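Local structure of envelope protein (White spot syndrome virus, 7DDA) at residues L98-R103 against Y148-P153; C113-E118 against A133-D138. The protein probably helps the virus attach to host cells as an envelope protein whose C-terminal domain, the part described here, carries sulfate-binding sites linked to heparin binding. One frame throughout, in Å; residues are numbered along the deposited sequence.

Following the chain from its N terminus, strand 95-104 is the first to take part and provides one side of interaction 1, whose other side, on strand 145-153, lies 44 residues further on. Within the long loop thus closed, strand 110-120 joins the opposite sheet and meets residues 133-138 in interaction 2, which closes a shorter loop of 14 residues nested inside the first. Interaction 1 bonds two neighbouring strands of one sheet. Interaction 2 instead bridges the two sheets at an edge, because strand 131-135 borders strand 145-153. The backbone N of G149 reaches the O of E134, so the two contacts are directly joined.

Interaction 1 (L98-R103 against Y148-P153); sequences LLYGLR and YGFLIP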
loop_
_atom_site.group_PDB
_atom_site.type_symbol
_atom_site.label_atom_id
_atom_site.label_comp_id
_atom_site.label_asym_id
_atom_site.label_seq_id
_atom_site.Cartn_x
_atom_site.Cartn_y
_atom_site.Cartn_z
ATOM N N LEU A 98 -19.680 2.148 1.517
ATOM C CA LEU A 98 -19.113 2.728 2.728
ATOM C C LEU A 98 -18.520 4.083 2.381
ATOM O O LEU A 98 -17.632 4.173 1.528
ATOM C CB LEU A 98 -18.036 1.821 3.331
ATOM C CG LEU A 98 -18.514 0.423 3.720
ATOM C CD1 LEU A 98 -17.376 -0.378 4.339
ATOM C CD2 LEU A 98 -19.706 0.501 4.670
ATOM N N LEU A 99 -18.988 5.130 3.046
ATOM C CA LEU A 99 -18.589 6.477 2.675
ATOM C C LEU A 99 -18.004 7.186 3.884
ATOM O O LEU A 99 -18.625 7.219 4.949
ATOM C CB LEU A 99 -19.777 7.253 2.093
ATOM C CG LEU A 99 -19.574 8.732 1.806
ATOM C CD1 LEU A 99 -18.465 8.927 0.793
ATOM C CD2 LEU A 99 -20.880 9.330 1.284
ATOM N N TYR A 100 -16.818 7.765 3.709
ATOM C CA TYR A 100 -16.101 8.440 4.778
ATOM C C TYR A 100 -15.777 9.869 4.382
ATOM O O TYR A 100 -15.691 10.197 3.195
ATOM C CB TYR A 100 -14.821 7.667 5.132
ATOM C CG TYR A 100 -15.197 6.319 5.667
ATOM C CD1 TYR A 100 -15.471 6.138 7.021
ATOM C CD2 TYR A 100 -15.375 5.242 4.804
ATOM C CE1 TYR A 100 -15.866 4.904 7.506
ATOM C CE2 TYR A 100 -15.775 4.005 5.285
ATOM C CZ TYR A 100 -16.022 3.843 6.629
ATOM O OH TYR A 100 -16.416 2.603 7.081
ATOM N N GLY A 101 -15.615 10.716 5.392
ATOM C CA GLY A 101 -15.153 12.081 5.198
ATOM C C GLY A 101 -13.876 12.331 5.975
ATOM O O GLY A 101 -13.715 11.841 7.093
ATOM N N LEU A 102 -12.965 13.094 5.375
ATOM C CA LEU A 102 -11.787 13.607 6.061
ATOM C C LEU A 102 -11.850 15.131 6.042
ATOM O O LEU A 102 -11.889 15.742 4.966
ATOM C CB LEU A 102 -10.494 13.107 5.394
ATOM C CG LEU A 102 -9.147 13.582 5.967
ATOM C CD1 LEU A 102 -8.051 12.519 5.818
ATOM C CD2 LEU A 102 -8.686 14.891 5.333
ATOM N N ARG A 103 -11.838 15.743 7.219
ATOM C CA ARG A 103 -11.832 17.197 7.323
ATOM C C ARG A 103 -10.447 17.721 7.683
ATOM O O ARG A 103 -9.830 17.268 8.660
ATOM C CB ARG A 103 -12.846 17.689 8.352
ATOM C CG ARG A 103 -13.234 19.144 8.119
ATOM C CD ARG A 103 -14.242 19.636 9.153
ATOM N NE ARG A 103 -15.483 18.865 9.142
ATOM C CZ ARG A 103 -16.438 18.971 8.217
ATOM N NH1 ARG A 103 -16.319 19.831 7.210
ATOM N NH2 ARG A 103 -17.525 18.211 8.294
ATOM N N TYR A 148 -14.732 10.150 0.626
ATOM C CA TYR A 148 -14.143 8.976 -0.011
ATOM C C TYR A 148 -15.081 7.789 0.152
ATOM O O TYR A 148 -15.363 7.363 1.275
ATOM C CB TYR A 148 -12.755 8.716 0.580
ATOM C CG TYR A 148 -11.912 9.956 0.333
ATOM C CD1 TYR A 148 -11.392 10.217 -0.933
ATOM C CD2 TYR A 148 -11.727 10.909 1.323
ATOM C CE1 TYR A 148 -10.685 11.365 -1.196
ATOM C CE2 TYR A 148 -11.010 12.077 1.064
ATOM C CZ TYR A 148 -10.497 12.293 -0.194
ATOM O OH TYR A 148 -9.781 13.433 -0.461
ATOM N N GLY A 149 -15.587 7.275 -0.965
ATOM C CA GLY A 149 -16.604 6.234 -0.957
ATOM C C GLY A 149 -16.097 4.937 -1.570
ATOM O O GLY A 149 -15.414 4.947 -2.596
ATOM N N PHE A 150 -16.462 3.826 -0.944
ATOM C CA PHE A 150 -15.987 2.524 -1.376
ATOM C C PHE A 150 -17.168 1.593 -1.585
ATOM O O PHE A 150 -18.066 1.526 -0.739
ATOM C CB PHE A 150 -15.004 1.978 -0.354
ATOM C CG PHE A 150 -13.871 2.921 -0.077
ATOM C CD1 PHE A 150 -12.771 2.972 -0.928
ATOM C CD2 PHE A 150 -13.930 3.802 0.993
ATOM C CE1 PHE A 150 -11.733 3.854 -0.692
ATOM C CE2 PHE A 150 -12.892 4.695 1.239
ATOM C CZ PHE A 150 -11.791 4.718 0.399
ATOM N N LEU A 151 -17.188 0.915 -2.727
ATOM C CA LEU A 151 -18.136 -0.164 -2.978
ATOM C C LEU A 151 -17.424 -1.470 -2.676
ATOM O O LEU A 151 -16.416 -1.787 -3.316
ATOM C CB LEU A 151 -18.609 -0.157 -4.429
ATOM C CG LEU A 151 -19.676 -1.168 -4.858
ATOM C CD1 LEU A 151 -20.967 -1.096 -4.031
ATOM C CD2 LEU A 151 -19.955 -1.004 -6.341
ATOM N N ILE A 152 -17.905 -2.210 -1.690
ATOM C CA ILE A 152 -17.236 -3.477 -1.389
ATOM C C ILE A 152 -18.215 -4.638 -1.556
ATOM O O ILE A 152 -19.433 -4.456 -1.398
ATOM C CB ILE A 152 -16.605 -3.487 0.020
ATOM C CG1 ILE A 152 -17.675 -3.541 1.102
ATOM C CG2 ILE A 152 -15.681 -2.296 0.225
ATOM C CD1 ILE A 152 -17.124 -3.854 2.475
ATOM N N PRO A 153 -17.738 -5.831 -1.911
ATOM C CA PRO A 153 -18.593 -7.015 -1.819
ATOM C C PRO A 153 -18.885 -7.319 -0.363
ATOM O O PRO A 153 -18.077 -7.017 0.521
ATOM C CB PRO A 153 -17.747 -8.124 -2.456
ATOM C CG PRO A 153 -16.597 -7.427 -3.124
ATOM C CD PRO A 153 -16.381 -6.166 -2.362
#
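The rings of Y100 and F150 meet edge against edge, CD2 to CD2 at 4.3 Å, while the Y148 ring receives CB of L102 at its own edge. All four side chains lie on one face of an antiparallel sheet in a beta sandwich, and that face looks inward, packing on strands 110-120 and 160-170 of the opposite sheet. Large aromatic and aliphatic groups suit this interior. Each buried tyrosine hydroxyl has an acceptor: G44 O for Y100 OH and N136 O for Y148 OH.

Beneath the rings the backbones run antiparallel at 163°. L98 and F150 form one hydrogen-bonded pair, with L98 N to F150 O and F150 N to L98 O both 2.8 Å. Y100 and Y148 form the next, Y100 N lying 2.9 Å from Y148 O and Y148 N 2.7 Å from Y100 O. Further along the inner face a methyl of L98's fork, CD1, meets the tip of I152's ethyl arm, also CD1, at 4.0 Å, the two side chains crossing obliquely.

Between these pairs sits the non-hydrogen-bonded pair L99 and G149, facing the other way. L99 has CG opposite its backbone N (chi1 173°), which leans the CD1 end over toward the partner strand. With no side chain on G149 to block it, L99 CD1 settles 3.7 Å from G149 CA and 3.5 Å from Y148 O.

Interaction 2 (C113-E118 against A133-D138); sequences CRIFAE and AENNRD. With SO4 (sulfate ion), chain B.
N135 and I115 approach from opposite directions, the amide ND2 stopping 3.9 Å from the isoleucine CD1. Water 1 sits 2.6 Å from both N135 OD1 and C113 O and can donate to them, and water 3 accepts from I115 N and, weakly, from ND2. Asparagine suits this rim of the sandwich, accepting and donating where the two backbones stand too far apart to pair.

At N136 the chain turns. OD1 accepts the backbone N of D138 at 2.8 Å, an Asx turn, while ND2 points to O2 of a sulfate ion that K147 N also holds, at a doubtfully short separation. Water 2 accepts from C113 N and R114 NH1 and lies within donating distance of N136 O (2.9 Å).

R137 supplies the one direct bond across the contact, a weak one of 3.0 Å from R114 NH2 to R137 O, with its CB over one face of the R114 guanidinium. R114 bends at chi2 (-69°), which folds the group back so that NH1 reaches C113 O at 2.7 Å from above the carbonyl plane. R114 NE and R137 NH1 are 4.3 Å apart, but E48 and E120 of a neighbouring subunit form salt bridges with R114 and R137 respectively, probably offsetting the repulsion.

D138 O is a further acceptor near water 2, whose two protons are shared among them. Residues 133-135 continue the sheet edge, A133 and E134 backbone-bonded to G149 and N135 packed on Y148 of strand 145-153; on the other side, C113 of strand 110-120 packs on F165 and L167 of strand 160-170.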
loop_
_atom_site.group_PDB
_atom_site.type_symbol
_atom_site.label_atom_id
_atom_site.label_comp_id
_atom_site.label_asym_id
_atom_site.label_seq_id
_atom_site.Cartn_x
_atom_site.Cartn_y
_atom_site.Cartn_z
ATOM N N CYS A 113 -5.369 15.002 -0.797
ATOM C CA CYS A 113 -5.549 13.681 -0.208
ATOM C C CYS A 113 -5.628 12.643 -1.317
ATOM O O CYS A 113 -6.462 12.762 -2.220
ATOM C CB CYS A 113 -6.818 13.629 0.645
ATOM S SG CYS A 113 -6.944 12.171 1.692
ATOM N N ARG A 114 -4.777 11.619 -1.244
ATOM C CA ARG A 114 -4.902 10.440 -2.091
ATOM C C ARG A 114 -5.087 9.215 -1.201
ATOM O O ARG A 114 -4.612 9.192 -0.059
ATOM C CB ARG A 114 -3.682 10.263 -2.999
ATOM C CG ARG A 114 -3.431 11.422 -3.945
ATOM C CD ARG A 114 -4.506 11.487 -4.992
ATOM N NE ARG A 114 -4.397 12.677 -5.836
ATOM C CZ ARG A 114 -4.866 13.883 -5.503
ATOM N NH1 ARG A 114 -5.453 14.074 -4.322
ATOM N NH2 ARG A 114 -4.737 14.901 -6.348
ATOM N N ILE A 115 -5.780 8.192 -1.725
ATOM C CA ILE A 115 -6.210 7.069 -0.902
ATOM C C ILE A 115 -5.839 5.725 -1.515
ATOM O O ILE A 115 -5.685 5.564 -2.731
ATOM C CB ILE A 115 -7.727 7.070 -0.637
ATOM C CG1 ILE A 115 -8.446 6.765 -1.939
ATOM C CG2 ILE A 115 -8.191 8.368 0.043
ATOM C CD1 ILE A 115 -9.884 6.537 -1.786
ATOM N N PHE A 116 -5.733 4.745 -0.628
ATOM C CA PHE A 116 -5.652 3.339 -0.956
ATOM C C PHE A 116 -6.477 2.589 0.087
ATOM O O PHE A 116 -6.477 2.952 1.270
ATOM C CB PHE A 116 -4.193 2.860 -0.965
ATOM C CG PHE A 116 -4.055 1.368 -1.092
ATOM C CD1 PHE A 116 -4.483 0.718 -2.238
ATOM C CD2 PHE A 116 -3.567 0.609 -0.034
ATOM C CE1 PHE A 116 -4.387 -0.658 -2.349
ATOM C CE2 PHE A 116 -3.464 -0.766 -0.142
ATOM C CZ PHE A 116 -3.871 -1.404 -1.304
ATOM N N ALA A 117 -7.185 1.550 -0.342
ATOM C CA ALA A 117 -8.012 0.780 0.578
ATOM C C ALA A 117 -7.932 -0.705 0.240
ATOM O O ALA A 117 -7.759 -1.083 -0.922
ATOM C CB ALA A 117 -9.467 1.249 0.543
ATOM N N GLU A 118 -8.060 -1.539 1.270
ATOM C CA GLU A 118 -7.946 -2.985 1.121
ATOM C C GLU A 118 -8.738 -3.680 2.223
ATOM O O GLU A 118 -8.850 -3.175 3.343
ATOM C CB GLU A 118 -6.463 -3.414 1.082
ATOM C CG GLU A 118 -5.532 -2.949 2.246
ATOM C CD GLU A 118 -5.347 -3.911 3.409
ATOM O OE1 GLU A 118 -5.660 -5.095 3.254
ATOM O OE2 GLU A 118 -4.772 -3.497 4.444
ATOM N N ALA A 133 -15.762 5.154 -5.423
ATOM C CA ALA A 133 -16.915 5.982 -5.768
ATOM C C ALA A 133 -16.539 7.442 -5.564
ATOM O O ALA A 133 -15.739 7.983 -6.333
ATOM C CB ALA A 133 -18.145 5.595 -4.938
ATOM N N GLU A 134 -17.089 8.081 -4.529
ATOM C CA GLU A 134 -16.657 9.427 -4.168
ATOM C C GLU A 134 -15.156 9.456 -3.913
ATOM O O GLU A 134 -14.609 8.597 -3.214
ATOM C CB GLU A 134 -17.387 9.911 -2.920
ATOM C CG GLU A 134 -18.861 10.204 -3.103
ATOM C CD GLU A 134 -19.742 8.993 -2.880
ATOM O OE1 GLU A 134 -19.245 7.851 -2.957
ATOM O OE2 GLU A 134 -20.938 9.189 -2.596
ATOM N N ASN A 135 -14.494 10.464 -4.474
ATOM C CA ASN A 135 -13.061 10.638 -4.279
ATOM C C ASN A 135 -12.720 12.094 -4.558
ATOM O O ASN A 135 -12.730 12.513 -5.714
ATOM C CB ASN A 135 -12.282 9.714 -5.205
ATOM C CG ASN A 135 -10.825 9.649 -4.854
ATOM O OD1 ASN A 135 -10.243 10.623 -4.384
ATOM N ND2 ASN A 135 -10.214 8.498 -5.090
ATOM N N ASN A 136 -12.375 12.851 -3.525
ATOM C CA ASN A 136 -12.009 14.253 -3.709
ATOM C C ASN A 136 -10.520 14.364 -4.034
ATOM O O ASN A 136 -9.658 14.172 -3.166
ATOM C CB ASN A 136 -12.371 15.059 -2.464
ATOM C CG ASN A 136 -12.149 16.547 -2.653
ATOM O OD1 ASN A 136 -11.490 16.973 -3.599
ATOM N ND2 ASN A 136 -12.728 17.349 -1.769
ATOM N N ARG A 137 -10.218 14.714 -5.273
ATOM C CA ARG A 137 -8.847 14.889 -5.730
ATOM C C ARG A 137 -8.377 16.331 -5.655
ATOM O O ARG A 137 -7.220 16.610 -5.983
ATOM C CB ARG A 137 -8.711 14.385 -7.172
ATOM C CG ARG A 137 -8.922 12.910 -7.263
ATOM C CD ARG A 137 -9.396 12.461 -8.609
ATOM N NE ARG A 137 -9.489 10.999 -8.644
ATOM C CZ ARG A 137 -8.464 10.158 -8.497
ATOM N NH1 ARG A 137 -7.214 10.602 -8.358
ATOM N NH2 ARG A 137 -8.694 8.853 -8.519
ATOM N N ASP A 138 -9.238 17.250 -5.240
ATOM C CA ASP A 138 -8.933 18.665 -5.314
ATOM C C ASP A 138 -8.312 19.155 -4.019
ATOM O O ASP A 138 -8.084 18.400 -3.073
ATOM C CB ASP A 138 -10.189 19.469 -5.626
ATOM C CG ASP A 138 -10.913 18.940 -6.830
ATOM O OD1 ASP A 138 -10.242 18.708 -7.865
ATOM O OD2 ASP A 138 -12.145 18.742 -6.734
HETATM S S SO4 B . -15.831 15.801 -1.560
HETATM O O1 SO4 B . -15.747 16.350 -2.918
HETATM O O2 SO4 B . -14.769 16.336 -0.755
HETATM O O3 SO4 B . -15.647 14.365 -1.701
HETATM O O4 SO4 B . -17.126 16.076 -0.997
HETATM O O HOH W 1 -7.833 11.418 -3.962
HETATM O O HOH W 2 -7.328 15.781 -2.727
HETATM O O HOH W 3 -6.981 8.624 -4.384
#